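Local atomic coordinates of heterokaryon incompatibility protein s (Podospora anserina, PDB entry 2WVQ), a protein that forms a prion and controls vegetative incompatibility in a filamentous fungus, triggering a lethal reaction on meeting het-S from incompatible cells. Residues A[203-208]-A[217-222]; A[47-52]-A[158-163]; A[60-65]-A[185-190]; A[123-128]-A[197-202]. The protein carries 2 engineered substitutions. All coordinates share one frame; numbering follows the deposited sequence.

Interaction 1 (A[203-208]-A[217-222]); sequences ILKDAA and DAAAQK
Ala219 presses its CB against the backbone of the facing helix, 3.7 Å from Lys205 N, and against the root of the Lys205 side chain, whose CB is 3.8 Å away. Leu204 adds a looser touch on the same methyl through its own CB, at 4.4 Å. The next residue, Ala220, is met higher up the lysine: its CB lies 4.0 Å from Lys205 CE, so the aliphatic chain of Lys205 runs alongside two successive alanines. The torsions explain this reach. CG of Lys205 stands anti to the backbone N (chi1 -166°) and the chain continues extended, which carries the amine past Ala220 instead of folding it back on its own helix.

Small side chains allow the backbones to come near, with the CA atoms of Lys205 and Ala219 5.3 Å apart and the axes of the two segments 8.1 Å apart at an angle of 144°, roughly antiparallel. Behind the first shell, Leu204 is backed by Leu129 and Leu133 of helix 124-140, Ile192 covers Leu204 and Ala219, and Lys205 O accepts a hydrogen bond from Ser216 OG near the start of the second helix.

This is the close pairing of helix 198-207 with the alanine face of helix 213-224, the last two helices of the globular domain. With van der Waals contacts carrying it, the fit depends on shape, and the long lysine contributes as a hydrocarbon while its charged end extends beyond the alanines.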
loop_
_atom_site.group_PDB
_atom_site.type_symbol
_atom_site.label_atom_id
_atom_site.label_comp_id
_atom_site.label_asym_id
_atom_site.label_seq_id
_atom_site.Cartn_x
_atom_site.Cartn_y
_atom_site.Cartn_z
ATOM N N ILE A 203 -15.834 1.309 24.666
ATOM C CA ILE A 203 -15.800 0.954 23.239
ATOM C C ILE A 203 -14.823 1.834 22.435
ATOM O O ILE A 203 -14.040 1.330 21.610
ATOM C CB ILE A 203 -17.240 0.964 22.608
ATOM C CG1 ILE A 203 -18.037 -0.253 23.101
ATOM C CG2 ILE A 203 -17.175 1.012 21.033
ATOM C CD1 ILE A 203 -19.477 -0.293 22.623
ATOM N N LEU A 204 -14.865 3.143 22.676
ATOM C CA LEU A 204 -13.912 4.082 22.038
ATOM C C LEU A 204 -12.468 3.857 22.527
ATOM O O LEU A 204 -11.560 3.786 21.726
ATOM C CB LEU A 204 -14.325 5.546 22.292
ATOM C CG LEU A 204 -15.626 6.093 21.716
ATOM C CD1 LEU A 204 -15.799 7.521 22.244
ATOM C CD2 LEU A 204 -15.608 6.085 20.155
ATOM N N LYS A 205 -12.282 3.779 23.844
ATOM C CA LYS A 205 -11.006 3.389 24.473
ATOM C C LYS A 205 -10.404 2.137 23.784
ATOM O O LYS A 205 -9.245 2.163 23.354
ATOM C CB LYS A 205 -11.198 3.151 25.977
ATOM C CG LYS A 205 -9.911 3.078 26.777
ATOM C CD LYS A 205 -10.116 2.358 28.093
ATOM C CE LYS A 205 -8.773 2.036 28.763
ATOM N NZ LYS A 205 -8.904 1.222 30.017
ATOM N N ASP A 206 -11.207 1.072 23.653
ATOM C CA ASP A 206 -10.759 -0.172 23.028
ATOM C C ASP A 206 -10.503 -0.041 21.524
ATOM O O ASP A 206 -9.433 -0.425 21.059
ATOM C CB ASP A 206 -11.760 -1.304 23.274
ATOM C CG ASP A 206 -11.763 -1.795 24.716
ATOM O OD1 ASP A 206 -10.794 -1.543 25.471
ATOM O OD2 ASP A 206 -12.757 -2.447 25.097
ATOM N N ALA A 207 -11.481 0.478 20.776
ATOM C CA ALA A 207 -11.372 0.586 19.301
ATOM C C ALA A 207 -10.288 1.556 18.835
ATOM O O ALA A 207 -9.676 1.318 17.805
ATOM C CB ALA A 207 -12.728 0.940 18.661
ATOM N N ALA A 208 -10.040 2.625 19.612
ATOM C CA ALA A 208 -8.963 3.566 19.302
ATOM C C ALA A 208 -7.575 2.957 19.515
ATOM O O ALA A 208 -6.581 3.499 19.040
ATOM C CB ALA A 208 -9.116 4.890 20.062
ATOM N N ASP A 217 -6.868 7.812 25.237
ATOM C CA ASP A 217 -6.548 8.450 26.532
ATOM C C ASP A 217 -7.675 9.328 27.072
ATOM O O ASP A 217 -7.906 9.371 28.284
ATOM C CB ASP A 217 -5.262 9.272 26.432
ATOM C CG ASP A 217 -4.035 8.415 26.150
ATOM O OD1 ASP A 217 -4.120 7.172 26.248
ATOM O OD2 ASP A 217 -2.979 8.993 25.812
ATOM N N ALA A 218 -8.360 10.020 26.165
ATOM C CA ALA A 218 -9.508 10.852 26.501
ATOM C C ALA A 218 -10.660 10.036 27.083
ATOM O O ALA A 218 -11.231 10.418 28.086
ATOM C CB ALA A 218 -9.958 11.660 25.280
ATOM N N ALA A 219 -11.008 8.926 26.416
ATOM C CA ALA A 219 -11.946 7.924 26.950
ATOM C C ALA A 219 -11.531 7.322 28.307
ATOM O O ALA A 219 -12.358 7.236 29.214
ATOM C CB ALA A 219 -12.163 6.814 25.926
ATOM N N ALA A 220 -10.264 6.917 28.436
ATOM C CA ALA A 220 -9.720 6.377 29.674
ATOM C C ALA A 220 -9.822 7.388 30.817
ATOM O O ALA A 220 -10.244 7.032 31.931
ATOM C CB ALA A 220 -8.275 5.920 29.479
ATOM N N GLN A 221 -9.454 8.641 30.540
ATOM C CA GLN A 221 -9.525 9.713 31.536
ATOM C C GLN A 221 -10.968 9.931 31.997
ATOM O O GLN A 221 -11.202 10.270 33.154
ATOM C CB GLN A 221 -8.952 11.032 30.973
ATOM C CG GLN A 221 -7.422 11.240 31.137
ATOM C CD GLN A 221 -6.809 12.185 30.051
ATOM O OE1 GLN A 221 -7.441 12.521 29.021
ATOM N NE2 GLN A 221 -5.564 12.594 30.287
ATOM N N LYS A 222 -11.930 9.729 31.096
ATOM C CA LYS A 222 -13.334 9.987 31.411
ATOM C C LYS A 222 -13.995 8.860 32.210
ATOM O O LYS A 222 -14.775 9.120 33.137
ATOM C CB LYS A 222 -14.133 10.320 30.148
ATOM C CG LYS A 222 -15.507 10.883 30.445
ATOM C CD LYS A 222 -16.094 11.629 29.212
ATOM C CE LYS A 222 -17.500 12.151 29.674
ATOM N NZ LYS A 222 -17.934 13.338 28.843
#

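Interaction 2 (A[47-52]-A[158-163]); sequences LRLDIA and KSLEKI
Leu49 and Leu160 meet at an oblique angle, methyl against methyl, with Leu49 CD2 only 3.4 Å from Leu160 CD2, tighter than usual van der Waals contact. The same Leu160 methyl also lies 3.8 Å from Leu49 CD1, and so sits against both branches of its partner. It gets there because CG of Leu160 is anti to the backbone N (chi1 179°), which swings the branched end across the gap. One turn on, Ile163 offers its CG2 to Leu49 CD1 at 3.9 Å, again with the side chains inclined to each other.

Beside this apolar core, Arg48 and Glu161 face each other through a water. Arg48 NE donates to the water at 2.7 Å, and the water gives a weak bond to Glu161 OE1 at 2.9 Å. Arg48 NH2 and Glu161 OE2 remain 4.3 Å apart, beyond a salt bridge, while NH1 of the arginine is bonded to Gly209 O.

The axes of the two segments run nearly parallel, at 21° and 10.5 Å, a spacing bridged by large aliphatic residues. Val164 and Leu154 extend the apolar layer. Such near-parallel packing of helices 42-62 and 157-176, leucine to leucine, is characteristic of the interior of a mainly helical bundle, here the globular HeLo domain.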
loop_
_atom_site.group_PDB
_atom_site.type_symbol
_atom_site.label_atom_id
_atom_site.label_comp_id
_atom_site.label_asym_id
_atom_site.label_seq_id
_atom_site.Cartn_x
_atom_site.Cartn_y
_atom_site.Cartn_z
ATOM N N LEU A 47 -16.261 1.002 13.165
ATOM C CA LEU A 47 -15.796 1.984 14.169
ATOM C C LEU A 47 -14.281 2.293 14.074
ATOM O O LEU A 47 -13.887 3.436 14.301
ATOM C CB LEU A 47 -16.219 1.592 15.600
ATOM C CG LEU A 47 -17.738 1.600 15.901
ATOM C CD1 LEU A 47 -18.073 0.961 17.218
ATOM C CD2 LEU A 47 -18.357 2.994 15.819
ATOM N N ARG A 48 -13.445 1.281 13.776
ATOM C CA ARG A 48 -11.996 1.465 13.568
ATOM C C ARG A 48 -11.717 2.417 12.387
ATOM O O ARG A 48 -10.850 3.304 12.485
ATOM C CB ARG A 48 -11.269 0.137 13.294
ATOM C CG ARG A 48 -11.412 -0.959 14.287
ATOM C CD ARG A 48 -10.317 -0.939 15.346
ATOM N NE ARG A 48 -8.972 -1.175 14.811
ATOM C CZ ARG A 48 -7.857 -1.099 15.546
ATOM N NH1 ARG A 48 -7.931 -0.788 16.842
ATOM N NH2 ARG A 48 -6.667 -1.333 14.991
ATOM N N LEU A 49 -12.451 2.235 11.288
ATOM C CA LEU A 49 -12.449 3.170 10.150
ATOM C C LEU A 49 -12.917 4.617 10.498
ATOM O O LEU A 49 -12.290 5.604 10.070
ATOM C CB LEU A 49 -13.308 2.611 9.013
ATOM C CG LEU A 49 -12.848 2.253 7.587
ATOM C CD1 LEU A 49 -11.336 1.937 7.347
ATOM C CD2 LEU A 49 -13.743 1.157 7.017
ATOM N N ASP A 50 -14.013 4.735 11.248
ATOM C CA ASP A 50 -14.544 6.052 11.658
ATOM C C ASP A 50 -13.538 6.781 12.552
ATOM O O ASP A 50 -13.423 8.002 12.487
ATOM C CB ASP A 50 -15.886 5.932 12.413
ATOM C CG ASP A 50 -17.001 5.210 11.602
ATOM O OD1 ASP A 50 -17.925 4.684 12.261
ATOM O OD2 ASP A 50 -17.003 5.186 10.343
ATOM N N ILE A 51 -12.848 6.031 13.409
ATOM C CA ILE A 51 -11.808 6.576 14.282
ATOM C C ILE A 51 -10.575 7.053 13.528
ATOM O O ILE A 51 -10.043 8.125 13.866
ATOM C CB ILE A 51 -11.454 5.628 15.446
ATOM C CG1 ILE A 51 -12.618 5.569 16.434
ATOM C CG2 ILE A 51 -10.185 6.069 16.178
ATOM C CD1 ILE A 51 -12.553 4.344 17.308
ATOM N N ALA A 52 -10.124 6.297 12.523
ATOM C CA ALA A 52 -9.005 6.741 11.667
ATOM C C ALA A 52 -9.375 8.023 10.925
ATOM O O ALA A 52 -8.531 8.951 10.774
ATOM C CB ALA A 52 -8.575 5.647 10.670
ATOM N N LYS A 158 -8.031 -7.964 5.705
ATOM C CA LYS A 158 -6.648 -7.501 5.539
ATOM C C LYS A 158 -6.514 -6.206 4.743
ATOM O O LYS A 158 -5.559 -5.459 4.929
ATOM C CB LYS A 158 -5.767 -8.618 4.943
ATOM C CG LYS A 158 -5.980 -10.016 5.557
ATOM C CD LYS A 158 -5.671 -10.073 7.083
ATOM C CE LYS A 158 -6.958 -10.111 7.950
ATOM N NZ LYS A 158 -6.876 -9.282 9.204
ATOM N N SER A 159 -7.471 -5.970 3.851
ATOM C CA SER A 159 -7.652 -4.701 3.167
ATOM C C SER A 159 -8.042 -3.574 4.147
ATOM O O SER A 159 -7.614 -2.413 3.979
ATOM C CB SER A 159 -8.741 -4.840 2.096
ATOM O OG SER A 159 -8.327 -5.689 1.029
ATOM N N LEU A 160 -8.899 -3.903 5.122
ATOM C CA LEU A 160 -9.349 -2.947 6.151
ATOM C C LEU A 160 -8.197 -2.602 7.074
ATOM O O LEU A 160 -7.941 -1.430 7.341
ATOM C CB LEU A 160 -10.499 -3.548 6.966
ATOM C CG LEU A 160 -11.249 -2.894 8.159
ATOM C CD1 LEU A 160 -10.411 -2.492 9.348
ATOM C CD2 LEU A 160 -12.138 -1.768 7.717
ATOM N N GLU A 161 -7.510 -3.635 7.559
ATOM C CA GLU A 161 -6.319 -3.457 8.394
ATOM C C GLU A 161 -5.259 -2.625 7.694
ATOM O O GLU A 161 -4.682 -1.726 8.312
ATOM C CB GLU A 161 -5.717 -4.800 8.827
ATOM C CG GLU A 161 -6.557 -5.587 9.842
ATOM C CD GLU A 161 -6.964 -4.783 11.087
ATOM O OE1 GLU A 161 -8.003 -5.144 11.698
ATOM O OE2 GLU A 161 -6.269 -3.803 11.463
ATOM N N LYS A 162 -5.017 -2.907 6.411
ATOM C CA LYS A 162 -4.063 -2.116 5.623
ATOM C C LYS A 162 -4.426 -0.631 5.613
ATOM O O LYS A 162 -3.552 0.182 5.786
ATOM C CB LYS A 162 -3.928 -2.650 4.203
ATOM C CG LYS A 162 -2.819 -2.013 3.388
ATOM C CD LYS A 162 -2.145 -3.099 2.492
ATOM C CE LYS A 162 -2.694 -3.099 1.060
ATOM N NZ LYS A 162 -2.814 -4.476 0.422
ATOM N N ILE A 163 -5.697 -0.291 5.407
ATOM C CA ILE A 163 -6.137 1.115 5.466
ATOM C C ILE A 163 -5.969 1.712 6.865
ATOM O O ILE A 163 -5.408 2.793 7.009
ATOM C CB ILE A 163 -7.606 1.315 5.005
ATOM C CG1 ILE A 163 -7.734 0.997 3.511
ATOM C CG2 ILE A 163 -8.105 2.783 5.363
ATOM C CD1 ILE A 163 -9.057 1.303 2.939
HETATM O O HOH W 1 -8.712 -2.505 12.512
#

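Interaction 3 (A[60-65]-A[185-190]); sequences GEAVKI and HKLAEI
Leu187 supplies the whole apolar contact from its side, placing one methyl, CD2, on the last turn of the helix opposite. That methyl is 4.1 Å from Ala62 CA and 4.2 Å from Ala62 CB, so it rests on backbone as much as on side chain. It also meets the aliphatic part of an acidic residue: Glu61 CG is 4.1 Å from Leu187 CD2, and the two side chains cross at about a right angle. Glu61 holds CG anti to its own N (chi1 -175°) and then bends at chi2 (72°), presenting methylene to the leucine. Arg58, one turn earlier, covers Leu187 further, and Ile180 touches Ala62.

The backbone bonds belong to the helix end and not to the interface. Lys64 has a positive phi (57°), Ile65 N bonds to Gly60 O at 2.9 Å, and Lys64 N makes a weak bond to Glu61 O. Behind this turn, Ile65 is directed into the protein, against Trp59 and Phe22, while Glu61 remains exposed.

Small in area and lying at the surface, the contact joins helix 181-191 to the C-terminal end of helix 42-62, which closes in a Schellman motif.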
loop_
_atom_site.group_PDB
_atom_site.type_symbol
_atom_site.label_atom_id
_atom_site.label_comp_id
_atom_site.label_asym_id
_atom_site.label_seq_id
_atom_site.Cartn_x
_atom_site.Cartn_y
_atom_site.Cartn_z
ATOM N N GLY A 60 -6.262 18.118 10.692
ATOM C CA GLY A 60 -6.573 19.299 9.888
ATOM C C GLY A 60 -7.081 20.437 10.747
ATOM O O GLY A 60 -6.763 21.617 10.485
ATOM N N GLU A 61 -7.851 20.103 11.787
ATOM C CA GLU A 61 -8.352 21.123 12.723
ATOM C C GLU A 61 -7.233 21.728 13.567
ATOM O O GLU A 61 -7.230 22.956 13.818
ATOM C CB GLU A 61 -9.432 20.515 13.648
ATOM C CG GLU A 61 -10.130 21.491 14.612
ATOM C CD GLU A 61 -11.101 22.446 13.927
ATOM O OE1 GLU A 61 -11.283 22.361 12.696
ATOM O OE2 GLU A 61 -11.704 23.288 14.626
ATOM N N ALA A 62 -6.310 20.871 14.021
ATOM C CA ALA A 62 -5.198 21.261 14.887
ATOM C C ALA A 62 -4.255 22.268 14.208
ATOM O O ALA A 62 -3.754 23.235 14.818
ATOM C CB ALA A 62 -4.417 20.035 15.286
ATOM N N VAL A 63 -4.011 21.983 12.935
ATOM C CA VAL A 63 -3.167 22.761 12.046
ATOM C C VAL A 63 -3.901 23.947 11.359
ATOM O O VAL A 63 -3.276 24.736 10.668
ATOM C CB VAL A 63 -2.617 21.689 11.058
ATOM C CG1 VAL A 63 -3.239 21.751 9.643
ATOM C CG2 VAL A 63 -1.168 21.486 11.205
ATOM N N LYS A 64 -5.226 24.064 11.542
ATOM C CA LYS A 64 -6.025 25.110 10.876
ATOM C C LYS A 64 -5.862 25.035 9.344
ATOM O O LYS A 64 -5.603 26.042 8.657
ATOM C CB LYS A 64 -5.669 26.515 11.425
ATOM C CG LYS A 64 -5.786 26.591 12.928
ATOM C CD LYS A 64 -5.554 28.015 13.481
ATOM C CE LYS A 64 -6.338 28.236 14.800
ATOM N NZ LYS A 64 -5.855 27.394 15.931
ATOM N N ILE A 65 -6.008 23.819 8.825
ATOM C CA ILE A 65 -5.799 23.494 7.425
ATOM C C ILE A 65 -6.555 24.388 6.440
ATOM O O ILE A 65 -6.037 24.743 5.380
ATOM C CB ILE A 65 -6.148 21.929 7.165
ATOM C CG1 ILE A 65 -5.830 21.506 5.721
ATOM C CG2 ILE A 65 -7.595 21.646 7.477
ATOM C CD1 ILE A 65 -4.395 21.075 5.458
ATOM N N HIS A 185 -4.714 16.803 21.977
ATOM C CA HIS A 185 -5.295 16.295 23.217
ATOM C C HIS A 185 -6.582 17.027 23.601
ATOM O O HIS A 185 -7.589 16.369 23.867
ATOM C CB HIS A 185 -4.270 16.296 24.350
ATOM C CG HIS A 185 -3.261 15.189 24.245
ATOM N ND1 HIS A 185 -3.607 13.891 23.924
ATOM C CD2 HIS A 185 -1.920 15.183 24.440
ATOM C CE1 HIS A 185 -2.522 13.139 23.908
ATOM N NE2 HIS A 185 -1.484 13.899 24.214
ATOM N N LYS A 186 -6.555 18.369 23.610
ATOM C CA LYS A 186 -7.766 19.189 23.906
ATOM C C LYS A 186 -8.941 18.870 22.972
ATOM O O LYS A 186 -10.090 18.737 23.392
ATOM C CB LYS A 186 -7.455 20.701 23.899
ATOM C CG LYS A 186 -6.931 21.203 25.240
ATOM C CD LYS A 186 -6.872 22.746 25.334
ATOM C CE LYS A 186 -7.942 23.322 26.303
ATOM N NZ LYS A 186 -9.335 22.798 25.993
ATOM N N LEU A 187 -8.622 18.737 21.695
ATOM C CA LEU A 187 -9.594 18.456 20.674
ATOM C C LEU A 187 -10.302 17.113 20.881
ATOM O O LEU A 187 -11.524 17.042 20.743
ATOM C CB LEU A 187 -8.891 18.518 19.327
ATOM C CG LEU A 187 -9.116 19.686 18.353
ATOM C CD1 LEU A 187 -9.914 20.923 18.830
ATOM C CD2 LEU A 187 -7.822 20.048 17.726
ATOM N N ALA A 188 -9.534 16.079 21.243
ATOM C CA ALA A 188 -10.048 14.736 21.543
ATOM C C ALA A 188 -10.879 14.764 22.830
ATOM O O ALA A 188 -11.795 13.965 23.002
ATOM C CB ALA A 188 -8.900 13.757 21.682
ATOM N N GLU A 189 -10.559 15.697 23.738
ATOM C CA GLU A 189 -11.313 15.851 24.990
ATOM C C GLU A 189 -12.694 16.436 24.673
ATOM O O GLU A 189 -13.714 15.944 25.168
ATOM C CB GLU A 189 -10.559 16.730 25.982
ATOM C CG GLU A 189 -9.391 16.023 26.684
ATOM C CD GLU A 189 -8.578 16.949 27.596
ATOM O OE1 GLU A 189 -8.957 18.141 27.788
ATOM O OE2 GLU A 189 -7.546 16.474 28.142
ATOM N N ILE A 190 -12.708 17.463 23.818
ATOM C CA ILE A 190 -13.943 18.069 23.308
ATOM C C ILE A 190 -14.825 17.074 22.499
ATOM O O ILE A 190 -16.058 17.120 22.584
ATOM C CB ILE A 190 -13.622 19.345 22.467
ATOM C CG1 ILE A 190 -12.980 20.427 23.345
ATOM C CG2 ILE A 190 -14.876 19.854 21.735
ATOM C CD1 ILE A 190 -12.296 21.557 22.569
#

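Interaction 4 (A[123-128]-A[197-202]); sequences KPIGRA and DEASLT
Ile125 reaches across to the first turn of the facing helix with its longer branch. CG1 is anti to the backbone N (chi1 -164°) and the branch continues extended, so that CD1 of Ile125 arrives 3.6 Å from Ala199 CB. Halfway along, Ile125 CG1 passes 3.5 Å from Ser200 OG, a carbon lying against a hydroxyl. The price of this rotamer is that CG2 falls between the backbone N and the carbonyl carbon.

In Ser200 the hydroxyl stands anti to the carbonyl carbon, beside its own N (chi1 -66°). From there OG donates to Asp197 OD1 at 2.9 Å, reaching the carboxylate on its syn side but 26° out of plane. The same carboxylate oxygen accepts a longer, weak bond from Ser200 N, at 3.5 Å. Asp197 is thus the N-cap of helix 198-207, its carboxylate turned back over the first turn toward the Ser200 amide. Across from it, helix 124-140 also begins here, with Lys123 at its N-cap position and Lys123 N bonded to Glu43; the contact therefore pairs the opening turns of two helices of the domain.

A water completes the serine's surroundings, donating to both Ser200 OG and Ile125 O at 2.8 Å. The hydroxyl is consequently gripped by one donated and one accepted bond, which fixes its rotation and links the cap to the neighbouring backbone. Val195 packs on Ser200 as well, and Ile203, one turn further along, also touches Ile125.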
loop_
_atom_site.group_PDB
_atom_site.type_symbol
_atom_site.label_atom_id
_atom_site.label_comp_id
_atom_site.label_asym_id
_atom_site.label_seq_id
_atom_site.Cartn_x
_atom_site.Cartn_y
_atom_site.Cartn_z
ATOM N N LYS A 123 -25.451 -2.983 16.504
ATOM C CA LYS A 123 -26.239 -2.754 17.706
ATOM C C LYS A 123 -26.477 -1.235 17.880
ATOM O O LYS A 123 -25.696 -0.425 17.354
ATOM C CB LYS A 123 -25.534 -3.378 18.918
ATOM C CG LYS A 123 -25.196 -4.868 18.716
ATOM C CD LYS A 123 -24.937 -5.578 20.017
ATOM C CE LYS A 123 -25.256 -7.071 19.894
ATOM N NZ LYS A 123 -25.344 -7.742 21.227
ATOM N N PRO A 124 -27.575 -0.842 18.575
ATOM C CA PRO A 124 -27.870 0.584 18.753
ATOM C C PRO A 124 -26.727 1.414 19.357
ATOM O O PRO A 124 -26.568 2.600 19.018
ATOM C CB PRO A 124 -29.084 0.574 19.691
ATOM C CG PRO A 124 -29.752 -0.750 19.436
ATOM C CD PRO A 124 -28.609 -1.697 19.203
ATOM N N ILE A 125 -25.951 0.797 20.239
ATOM C CA ILE A 125 -24.817 1.450 20.873
ATOM C C ILE A 125 -23.713 1.803 19.854
ATOM O O ILE A 125 -23.186 2.916 19.850
ATOM C CB ILE A 125 -24.254 0.567 22.014
ATOM C CG1 ILE A 125 -23.337 1.376 22.935
ATOM C CG2 ILE A 125 -23.594 -0.722 21.463
ATOM C CD1 ILE A 125 -22.759 0.549 24.063
ATOM N N GLY A 126 -23.378 0.845 18.995
ATOM C CA GLY A 126 -22.391 1.051 17.946
ATOM C C GLY A 126 -22.911 1.950 16.862
ATOM O O GLY A 126 -22.161 2.778 16.327
ATOM N N ARG A 127 -24.189 1.817 16.524
ATOM C CA ARG A 127 -24.721 2.714 15.532
ATOM C C ARG A 127 -24.662 4.208 16.016
ATOM O O ARG A 127 -24.323 5.076 15.227
ATOM C CB ARG A 127 -26.091 2.264 15.047
ATOM C CG ARG A 127 -26.786 3.241 14.092
ATOM C CD ARG A 127 -28.277 2.948 13.894
ATOM N NE ARG A 127 -28.529 1.529 13.689
ATOM C CZ ARG A 127 -29.160 0.737 14.545
ATOM N NH1 ARG A 127 -29.648 1.209 15.680
ATOM N NH2 ARG A 127 -29.309 -0.542 14.255
ATOM N N ALA A 128 -24.940 4.477 17.294
ATOM C CA ALA A 128 -24.842 5.841 17.856
ATOM C C ALA A 128 -23.401 6.396 17.825
ATOM O O ALA A 128 -23.189 7.580 17.524
ATOM C CB ALA A 128 -25.410 5.899 19.254
ATOM N N ASP A 197 -21.898 7.816 28.843
ATOM C CA ASP A 197 -22.056 6.459 29.387
ATOM C C ASP A 197 -20.761 5.651 29.275
ATOM O O ASP A 197 -20.104 5.637 28.216
ATOM C CB ASP A 197 -23.222 5.727 28.697
ATOM C CG ASP A 197 -23.117 5.750 27.161
ATOM O OD1 ASP A 197 -23.352 4.681 26.543
ATOM O OD2 ASP A 197 -22.815 6.819 26.577
ATOM N N GLU A 198 -20.405 4.989 30.380
ATOM C CA GLU A 198 -19.221 4.135 30.460
ATOM C C GLU A 198 -19.161 3.115 29.313
ATOM O O GLU A 198 -18.008 2.895 28.717
ATOM C CB GLU A 198 -19.187 3.416 31.806
ATOM C CG GLU A 198 -17.807 2.945 32.240
ATOM C CD GLU A 198 -17.454 1.566 31.687
ATOM O OE1 GLU A 198 -18.054 0.568 32.153
ATOM O OE2 GLU A 198 -16.575 1.481 30.775
ATOM N N ALA A 199 -20.335 2.477 28.975
ATOM C CA ALA A 199 -20.404 1.512 27.849
ATOM C C ALA A 199 -19.721 2.067 26.639
ATOM O O ALA A 199 -18.678 1.538 26.201
ATOM C CB ALA A 199 -21.852 1.154 27.532
ATOM N N SER A 200 -20.284 3.152 26.094
ATOM C CA SER A 200 -19.770 3.740 24.859
ATOM C C SER A 200 -18.313 4.206 24.955
ATOM O O SER A 200 -17.560 4.111 23.957
ATOM C CB SER A 200 -20.679 4.894 24.393
ATOM O OG SER A 200 -21.963 4.408 24.015
ATOM N N LEU A 201 -17.903 4.692 26.133
ATOM C CA LEU A 201 -16.530 5.187 26.339
ATOM C C LEU A 201 -15.473 4.070 26.334
ATOM O O LEU A 201 -14.369 4.246 25.794
ATOM C CB LEU A 201 -16.427 6.025 27.609
ATOM C CG LEU A 201 -17.152 7.373 27.683
ATOM C CD1 LEU A 201 -17.371 7.811 29.139
ATOM C CD2 LEU A 201 -16.407 8.465 26.928
ATOM N N THR A 202 -15.821 2.926 26.919
ATOM C CA THR A 202 -14.973 1.721 26.888
ATOM C C THR A 202 -14.767 1.242 25.459
ATOM O O THR A 202 -13.671 0.821 25.094
ATOM C CB THR A 202 -15.610 0.569 27.674
ATOM O OG1 THR A 202 -16.046 1.063 28.938
ATOM C CG2 THR A 202 -14.606 -0.577 27.885
HETATM O O HOH W 2 -23.377 4.965 21.719
#

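Interaction 2 is the buried one, nearest the centre of the chain, and joins large aliphatic side chains with a water-bridged polar pair at its margin. Interaction 3 uses the far end of the same helix, 42-62, but lies at the surface and depends on one leucine. Interactions 1 and 4 share helix 198-207 and sit on one side of the domain, both partly buried: the first sets a lysine's hydrocarbon chain against two alanines, with the backbones close, the second an isoleucine beside a hydrated helix cap. Arg48 and Ile51 of interaction 2 touch Ala207, tying interactions 1 and 2 together; interaction 3 reaches interaction 1 through Ala188 and Ala218, yet stays about 8 Å (nearest atoms) from interaction 4.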